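Local structure of insecticidal Delta-Endotoxin Cry8Ea1 (Bacillus Thuringiensis, 3EB7) at residues Y167-R170 against Q171-L174; A368-P371 against D372-Y375; K45-W48 against E49-M52. The protein kills larvae of the underground pest Holotrichia parallela, probably by binding receptors on midgut cells and forming pores in their membranes, as other three-domain Cry toxins do. All coordinates share one frame; numbering follows the deposited sequence. Where two conformers were deposited one is given.

Overall arrangement
Along the chain interaction 3 comes first, then interaction 1, then interaction 2. Interactions 3 and 1 both belong to the N-terminal helical domain: residues 45-52 span the N-cap and first turn of helix 47-59, whereas residues 167-174 lie within helix 161-191. Their centres are about 28 Å apart, and the nearest atoms about 15 Å. Interaction 2 is the turn between strands 357-369 and 376-381, in the β-sheet region that follows the helical domain. Its centre is about 42 Å from that of interaction 1, on the opposite side of the chain's centre, and about 36 Å from that of interaction 3. None touches another; each is a local contact within one continuous piece of chain, two of them in the bundle probably used for pore formation.

Interaction 1 (Y167-R170 against Q171-L174); sequences YYNR and QMSL
Tyr-168 and Met-172 form a Met-aromatic contact one turn apart on helix 161-191, within the helical domain that three-domain Cry toxins are thought to use for pore formation. The methylene, more than the sulfur, lies over the ring: Met-172 CG is 4.2 Å from the centroid of the Tyr-168 ring and 25° off its normal, which makes a CH-pi contact displaced toward the rim. Met-172 SD is set obliquely, 48° from that normal, and approaches Tyr-168 CE1 to 3.6 Å. With its CG trans to the backbone N (chi1 -177°), Tyr-168 swings its ring alongside the following turn, where the methionine chain can reach it. Met-172 was modelled in two conformers, so this geometry describes one of them.

Gln-171 brings its OE1 obliquely to the same ring, 4.0 Å from Tyr-168 CD2, with the amide plane steeply inclined to the ring plane. Its NE2 hydrogen-bonds the carbonyls of Leu-144 and Tyr-225. On another side of the helix, Arg-170 and Leu-174 run alongside each other in the same direction, with Arg-170 CG 3.9 Å from Leu-174 CD1. The guanidinium end continues to a salt bridge with Asp-113, while Leu-174 packs on helix 133-153.

Four successive i to i+4 backbone bonds hold this spacing. Met-172 N donates to Tyr-168 O at 3.0 Å, joining the backbones of the two residues whose side chains meet, and Leu-174 N donates to Arg-170 O at 2.8 Å along a more bent path.

The tyrosine thus combines dispersion contacts over its ring with a hydrogen bond between its OH and Asp-226 and a cation-pi contact with Arg-228. The hydroxyl's bond to Asp-226 would probably restrict movement of the ring, whichever methionine conformer is present.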
loop_
_atom_site.group_PDB
_atom_site.type_symbol
_atom_site.label_atom_id
_atom_site.label_comp_id
_atom_site.label_asym_id
_atom_site.label_seq_id
_atom_site.Cartn_x
_atom_site.Cartn_y
_atom_site.Cartn_z
ATOM N N TYR A 167 -6.821 -4.369 28.329
ATOM C CA TYR A 167 -6.178 -4.864 27.111
ATOM C C TYR A 167 -6.709 -4.114 25.898
ATOM O O TYR A 167 -5.938 -3.707 25.035
ATOM C CB TYR A 167 -6.402 -6.372 26.937
ATOM C CG TYR A 167 -5.527 -7.268 27.797
ATOM C CD1 TYR A 167 -4.140 -7.077 27.845
ATOM C CD2 TYR A 167 -6.079 -8.319 28.543
ATOM C CE1 TYR A 167 -3.330 -7.865 28.619
ATOM C CE2 TYR A 167 -5.262 -9.139 29.344
ATOM C CZ TYR A 167 -3.885 -8.906 29.360
ATOM O OH TYR A 167 -3.036 -9.696 30.103
ATOM N N TYR A 168 -8.022 -3.915 25.857
ATOM C CA TYR A 168 -8.648 -3.158 24.793
ATOM C C TYR A 168 -8.232 -1.675 24.790
ATOM O O TYR A 168 -7.942 -1.112 23.740
ATOM C CB TYR A 168 -10.167 -3.297 24.825
ATOM C CG TYR A 168 -10.794 -2.566 23.659
ATOM C CD1 TYR A 168 -11.391 -1.307 23.831
ATOM C CD2 TYR A 168 -10.730 -3.103 22.365
ATOM C CE1 TYR A 168 -11.951 -0.631 22.758
ATOM C CE2 TYR A 168 -11.257 -2.438 21.302
ATOM C CZ TYR A 168 -11.875 -1.191 21.503
ATOM O OH TYR A 168 -12.427 -0.536 20.420
ATOM N N ASN A 169 -8.176 -1.051 25.960
ATOM C CA ASN A 169 -7.728 0.316 26.031
ATOM C C ASN A 169 -6.266 0.444 25.675
ATOM O O ASN A 169 -5.864 1.400 25.068
ATOM C CB ASN A 169 -8.031 0.926 27.427
ATOM C CG ASN A 169 -9.546 1.097 27.673
ATOM O OD1 ASN A 169 -10.295 1.392 26.753
ATOM N ND2 ASN A 169 -9.988 0.874 28.901
ATOM N N ARG A 170 -5.453 -0.522 26.059
ATOM C CA ARG A 170 -4.050 -0.471 25.658
ATOM C C ARG A 170 -3.919 -0.664 24.146
ATOM O O ARG A 170 -3.115 -0.001 23.504
ATOM C CB ARG A 170 -3.229 -1.497 26.431
ATOM C CG ARG A 170 -1.714 -1.198 26.448
ATOM C CD ARG A 170 -1.110 -1.653 27.796
ATOM N NE ARG A 170 -1.534 -3.002 28.148
ATOM C CZ ARG A 170 -0.872 -4.100 27.775
ATOM N NH1 ARG A 170 0.243 -4.005 27.045
ATOM N NH2 ARG A 170 -1.315 -5.299 28.140
ATOM N N GLN A 171 -4.707 -1.574 23.576
ATOM C CA GLN A 171 -4.654 -1.799 22.144
ATOM C C GLN A 171 -4.994 -0.497 21.402
ATOM O O GLN A 171 -4.325 -0.164 20.421
ATOM C CB GLN A 171 -5.543 -2.963 21.714
ATOM C CG GLN A 171 -5.358 -3.357 20.231
ATOM C CD GLN A 171 -6.478 -4.192 19.668
ATOM O OE1 GLN A 171 -7.657 -3.940 19.920
ATOM N NE2 GLN A 171 -6.124 -5.174 18.880
ATOM N N MET A 172 -5.998 0.256 21.855
ATOM C CA MET A 172 -6.334 1.547 21.220
ATOM C C MET A 172 -5.216 2.555 21.366
ATOM O O MET A 172 -4.891 3.283 20.439
ATOM C CB MET A 172 -7.599 2.140 21.819
ATOM C CG MET A 172 -8.834 1.331 21.552
ATOM S SD MET A 172 -10.235 2.390 21.915
ATOM C CE MET A 172 -10.038 2.644 23.700
ATOM N N SER A 173 -4.625 2.593 22.547
ATOM C CA SER A 173 -3.530 3.504 22.764
ATOM C C SER A 173 -2.333 3.123 21.873
ATOM O O SER A 173 -1.589 3.979 21.396
ATOM C CB SER A 173 -3.158 3.521 24.250
ATOM O OG SER A 173 -1.875 4.115 24.445
ATOM N N LEU A 174 -2.168 1.833 21.630
ATOM C CA LEU A 174 -0.976 1.340 20.941
ATOM C C LEU A 174 -1.128 1.420 19.425
ATOM O O LEU A 174 -0.145 1.722 18.728
ATOM C CB LEU A 174 -0.594 -0.069 21.419
ATOM C CG LEU A 174 0.035 -0.225 22.823
ATOM C CD1 LEU A 174 0.302 -1.724 23.138
ATOM C CD2 LEU A 174 1.335 0.621 23.078
#

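Interaction 2 (A368-P371 against D372-Y375); sequences AIYP and DNKY
Tyr-370 and Tyr-375 meet through their backbones: Tyr-370 N donates to Tyr-375 O at 2.9 Å with an N-H...O angle of 160°. The same carbonyl oxygen takes a CA-H...O contact from Ile-369 CA at 3.4 Å. Between the tyrosines, Pro-371 to Lys-374 turn the chain back, and Lys-374 N makes a weak, bent bond of 2.8 Å to Tyr-370 O.

Lys-374 adds a side-chain clasp. Its chain bends at chi2 (-51°) and brings NZ to Pro-371 O at 2.9 Å, in the carbonyl plane and on a lone pair. At the backbone of the same lysine, Ile-369 CD1 comes to 4.0 Å from Lys-374 CA, while Asp-372 CB lies obliquely to the Tyr-370 ring.

Positive phi at Lys-374 (62°) supplies the left-handed backbone that completes the reversal. The whole is a β-hairpin turn joining antiparallel strands 357-369 and 376-381 of a Greek-key sheet. Outside it, Phe-339 meets Tyr-370 edge-to-face, and the backbones of Ile-369 and Asp-340, on strand 340-352, are hydrogen-bonded.

The turn is therefore closed by one good and one weak backbone bond and by an ammonium group whose positive charge would probably strengthen its hold on the proline carbonyl.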
loop_
_atom_site.group_PDB
_atom_site.type_symbol
_atom_site.label_atom_id
_atom_site.label_comp_id
_atom_site.label_asym_id
_atom_site.label_seq_id
_atom_site.Cartn_x
_atom_site.Cartn_y
_atom_site.Cartn_z
ATOM N N ALA A 368 0.092 -10.313 -18.574
ATOM C CA ALA A 368 -1.201 -9.793 -18.200
ATOM C C ALA A 368 -2.241 -10.891 -18.013
ATOM O O ALA A 368 -2.197 -11.956 -18.661
ATOM C CB ALA A 368 -1.691 -8.765 -19.252
ATOM N N ILE A 369 -3.174 -10.608 -17.108
ATOM C CA ILE A 369 -4.353 -11.423 -16.906
ATOM C C ILE A 369 -5.593 -10.532 -16.761
ATOM O O ILE A 369 -5.524 -9.412 -16.269
ATOM C CB ILE A 369 -4.190 -12.358 -15.663
ATOM C CG1 ILE A 369 -5.291 -13.419 -15.607
ATOM C CG2 ILE A 369 -4.137 -11.552 -14.335
ATOM C CD1 ILE A 369 -4.985 -14.499 -14.584
ATOM N N TYR A 370 -6.718 -11.055 -17.207
ATOM C CA TYR A 370 -8.035 -10.459 -17.055
ATOM C C TYR A 370 -8.666 -11.009 -15.775
ATOM O O TYR A 370 -9.054 -12.180 -15.740
ATOM C CB TYR A 370 -8.823 -10.948 -18.232
ATOM C CG TYR A 370 -9.707 -9.969 -18.817
ATOM C CD1 TYR A 370 -9.205 -8.907 -19.582
ATOM C CD2 TYR A 370 -11.077 -10.093 -18.633
ATOM C CE1 TYR A 370 -10.050 -7.980 -20.148
ATOM C CE2 TYR A 370 -11.966 -9.162 -19.197
ATOM C CZ TYR A 370 -11.447 -8.108 -19.932
ATOM O OH TYR A 370 -12.351 -7.205 -20.436
ATOM N N PRO A 371 -8.759 -10.193 -14.693
ATOM C CA PRO A 371 -9.230 -10.852 -13.465
ATOM C C PRO A 371 -10.668 -11.353 -13.514
ATOM O O PRO A 371 -11.011 -12.195 -12.706
ATOM C CB PRO A 371 -9.037 -9.793 -12.367
ATOM C CG PRO A 371 -9.012 -8.510 -13.082
ATOM C CD PRO A 371 -8.447 -8.770 -14.462
ATOM N N ASP A 372 -11.484 -10.864 -14.450
ATOM C CA ASP A 372 -12.849 -11.392 -14.662
ATOM C C ASP A 372 -12.878 -12.900 -14.939
ATOM O O ASP A 372 -13.314 -13.703 -14.098
ATOM C CB ASP A 372 -13.556 -10.649 -15.811
ATOM C CG ASP A 372 -14.548 -9.631 -15.305
ATOM O OD1 ASP A 372 -15.764 -9.971 -15.262
ATOM O OD2 ASP A 372 -14.128 -8.506 -14.909
ATOM N N ASN A 373 -12.381 -13.268 -16.114
ATOM C CA ASN A 373 -12.414 -14.634 -16.601
ATOM C C ASN A 373 -11.066 -15.361 -16.524
ATOM O O ASN A 373 -10.949 -16.473 -17.030
ATOM C CB ASN A 373 -12.924 -14.626 -18.039
ATOM C CG ASN A 373 -12.078 -13.768 -18.967
ATOM O OD1 ASN A 373 -12.566 -13.251 -19.963
ATOM N ND2 ASN A 373 -10.815 -13.628 -18.655
ATOM N N LYS A 374 -10.055 -14.737 -15.916
ATOM C CA LYS A 374 -8.720 -15.351 -15.760
ATOM C C LYS A 374 -7.983 -15.675 -17.093
ATOM O O LYS A 374 -7.076 -16.516 -17.151
ATOM C CB LYS A 374 -8.797 -16.599 -14.865
ATOM C CG LYS A 374 -9.462 -16.383 -13.509
ATOM C CD LYS A 374 -8.906 -15.189 -12.677
ATOM C CE LYS A 374 -9.741 -15.054 -11.360
ATOM N NZ LYS A 374 -9.683 -13.711 -10.644
ATOM N N TYR A 375 -8.384 -15.009 -18.163
ATOM C CA TYR A 375 -7.704 -15.138 -19.425
ATOM C C TYR A 375 -6.335 -14.409 -19.394
ATOM O O TYR A 375 -6.257 -13.231 -19.067
ATOM C CB TYR A 375 -8.605 -14.660 -20.564
ATOM C CG TYR A 375 -7.884 -14.650 -21.877
ATOM C CD1 TYR A 375 -7.656 -15.836 -22.576
ATOM C CD2 TYR A 375 -7.393 -13.449 -22.411
ATOM C CE1 TYR A 375 -6.951 -15.834 -23.770
ATOM C CE2 TYR A 375 -6.703 -13.433 -23.599
ATOM C CZ TYR A 375 -6.488 -14.630 -24.275
ATOM O OH TYR A 375 -5.795 -14.614 -25.444
#

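Interaction 3 (K45-W48 against E49-M52); sequences KSQW and EIFM
Ser-46 caps the start of helix 47-59 with its side chain. Its OG accepts from Glu-49 N at 2.9 Å with an N-H...O angle of 151°, and the hydroxyl is placed for this by a chi1 of 167°, which turns it away from the backbone N of Ser-46. Glu-49 N also has a weak bond to Ser-46 O at 3.4 Å, so this first-turn amide is held mainly by OG, with the carbonyl oxygen as a weak second acceptor. Further along, Met-52 N donates to Trp-48 O at 3.2 Å, an i to i+4 helical bond.

This is an N-cap at the beginning of a helix in the helical bundle of the toxin's N-terminal domain. The first turn packs against helices 2-20, 65-93 and 133-153, and its side chains divide among them.

Charged groups come next. The lysine chain of Lys-45 runs roughly perpendicular to that of Glu-49, with NZ 3.7 Å from Glu-49 CG. Lys-45 NZ lies 5.5 Å from Glu-49 OE2, too far for a salt bridge, so any attraction would be a longer-range electrostatic one. Glu-49 OE2 is also close to the like-charged Glu-53, which could raise its proton affinity, whereas OE1 has a long, weak ion pair with Arg-68.

Among the packing contacts, Ile-50 CD1 lies against the amide of Gln-47, 3.5 Å from its NE2, while Gln-47 OE1 hydrogen-bonds Thr-9. The apolar pair Trp-48 and Phe-51 meets obliquely, with Trp-48 CE3 and Phe-51 CD1 4.1 Å apart and the ring planes at 54°. Trp-48 CA faces the edge of the Phe-51 ring, and both aromatic side chains reach Gln-138 of helix 133-153.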
loop_
_atom_site.group_PDB
_atom_site.type_symbol
_atom_site.label_atom_id
_atom_site.label_comp_id
_atom_site.label_asym_id
_atom_site.label_seq_id
_atom_site.Cartn_x
_atom_site.Cartn_y
_atom_site.Cartn_z
ATOM N N LYS A 45 18.413 -19.038 11.044
ATOM C CA LYS A 45 18.741 -17.717 10.438
ATOM C C LYS A 45 17.717 -16.687 10.934
ATOM O O LYS A 45 16.530 -16.997 11.029
ATOM C CB LYS A 45 18.715 -17.796 8.889
ATOM C CG LYS A 45 18.029 -16.602 8.108
ATOM C CD LYS A 45 19.008 -15.525 7.452
ATOM C CE LYS A 45 19.642 -14.559 8.526
ATOM N NZ LYS A 45 20.223 -13.243 8.081
ATOM N N SER A 46 18.173 -15.478 11.250
ATOM C CA SER A 46 17.260 -14.456 11.726
ATOM C C SER A 46 16.592 -13.759 10.576
ATOM O O SER A 46 17.255 -13.061 9.793
ATOM C CB SER A 46 17.950 -13.403 12.575
ATOM O OG SER A 46 17.033 -12.322 12.721
ATOM N N GLN A 47 15.273 -13.923 10.478
ATOM C CA GLN A 47 14.514 -13.180 9.460
ATOM C C GLN A 47 14.460 -11.678 9.821
ATOM O O GLN A 47 14.393 -10.835 8.955
ATOM C CB GLN A 47 13.139 -13.829 9.214
ATOM C CG GLN A 47 12.383 -13.354 7.972
ATOM C CD GLN A 47 13.085 -13.677 6.652
ATOM O OE1 GLN A 47 12.943 -12.940 5.684
ATOM N NE2 GLN A 47 13.888 -14.742 6.630
ATOM N N TRP A 48 14.570 -11.347 11.105
ATOM C CA TRP A 48 14.614 -9.948 11.543
ATOM C C TRP A 48 15.910 -9.185 11.170
ATOM O O TRP A 48 15.890 -7.957 10.980
ATOM C CB TRP A 48 14.348 -9.853 13.051
ATOM C CG TRP A 48 13.033 -10.506 13.452
ATOM C CD1 TRP A 48 12.838 -11.797 13.804
ATOM C CD2 TRP A 48 11.751 -9.878 13.495
ATOM N NE1 TRP A 48 11.506 -12.024 14.094
ATOM C CE2 TRP A 48 10.818 -10.857 13.915
ATOM C CE3 TRP A 48 11.305 -8.573 13.252
ATOM C CZ2 TRP A 48 9.457 -10.573 14.083
ATOM C CZ3 TRP A 48 9.975 -8.290 13.420
ATOM C CH2 TRP A 48 9.054 -9.285 13.819
ATOM N N GLU A 49 17.027 -9.914 11.087
ATOM C CA GLU A 49 18.301 -9.338 10.636
ATOM C C GLU A 49 18.158 -8.872 9.192
ATOM O O GLU A 49 18.665 -7.844 8.848
ATOM C CB GLU A 49 19.460 -10.350 10.791
ATOM C CG GLU A 49 20.694 -10.071 9.927
ATOM C CD GLU A 49 21.512 -8.836 10.374
ATOM O OE1 GLU A 49 21.133 -8.153 11.345
ATOM O OE2 GLU A 49 22.566 -8.544 9.734
ATOM N N ILE A 50 17.434 -9.623 8.362
ATOM C CA ILE A 50 17.082 -9.174 7.007
ATOM C C ILE A 50 16.335 -7.811 6.923
ATOM O O ILE A 50 16.623 -7.006 6.026
ATOM C CB ILE A 50 16.347 -10.323 6.259
ATOM C CG1 ILE A 50 17.307 -11.517 6.127
ATOM C CG2 ILE A 50 15.801 -9.872 4.864
ATOM C CD1 ILE A 50 16.636 -12.817 5.712
ATOM N N PHE A 51 15.397 -7.561 7.830
ATOM C CA PHE A 51 14.721 -6.261 7.966
ATOM C C PHE A 51 15.689 -5.117 8.304
ATOM O O PHE A 51 15.541 -3.982 7.813
ATOM C CB PHE A 51 13.575 -6.325 9.016
ATOM C CG PHE A 51 12.355 -7.093 8.551
ATOM C CD1 PHE A 51 11.907 -8.206 9.244
ATOM C CD2 PHE A 51 11.634 -6.677 7.420
ATOM C CE1 PHE A 51 10.769 -8.929 8.813
ATOM C CE2 PHE A 51 10.484 -7.375 6.982
ATOM C CZ PHE A 51 10.068 -8.505 7.673
ATOM N N MET A 52 16.684 -5.419 9.133
ATOM C CA MET A 52 17.681 -4.426 9.502
ATOM C C MET A 52 18.601 -4.128 8.324
ATOM O O MET A 52 18.855 -2.957 7.988
ATOM C CB MET A 52 18.503 -4.905 10.692
ATOM C CG MET A 52 17.719 -5.080 11.949
ATOM S SD MET A 52 18.851 -5.503 13.328
ATOM C CE MET A 52 17.645 -5.891 14.614
#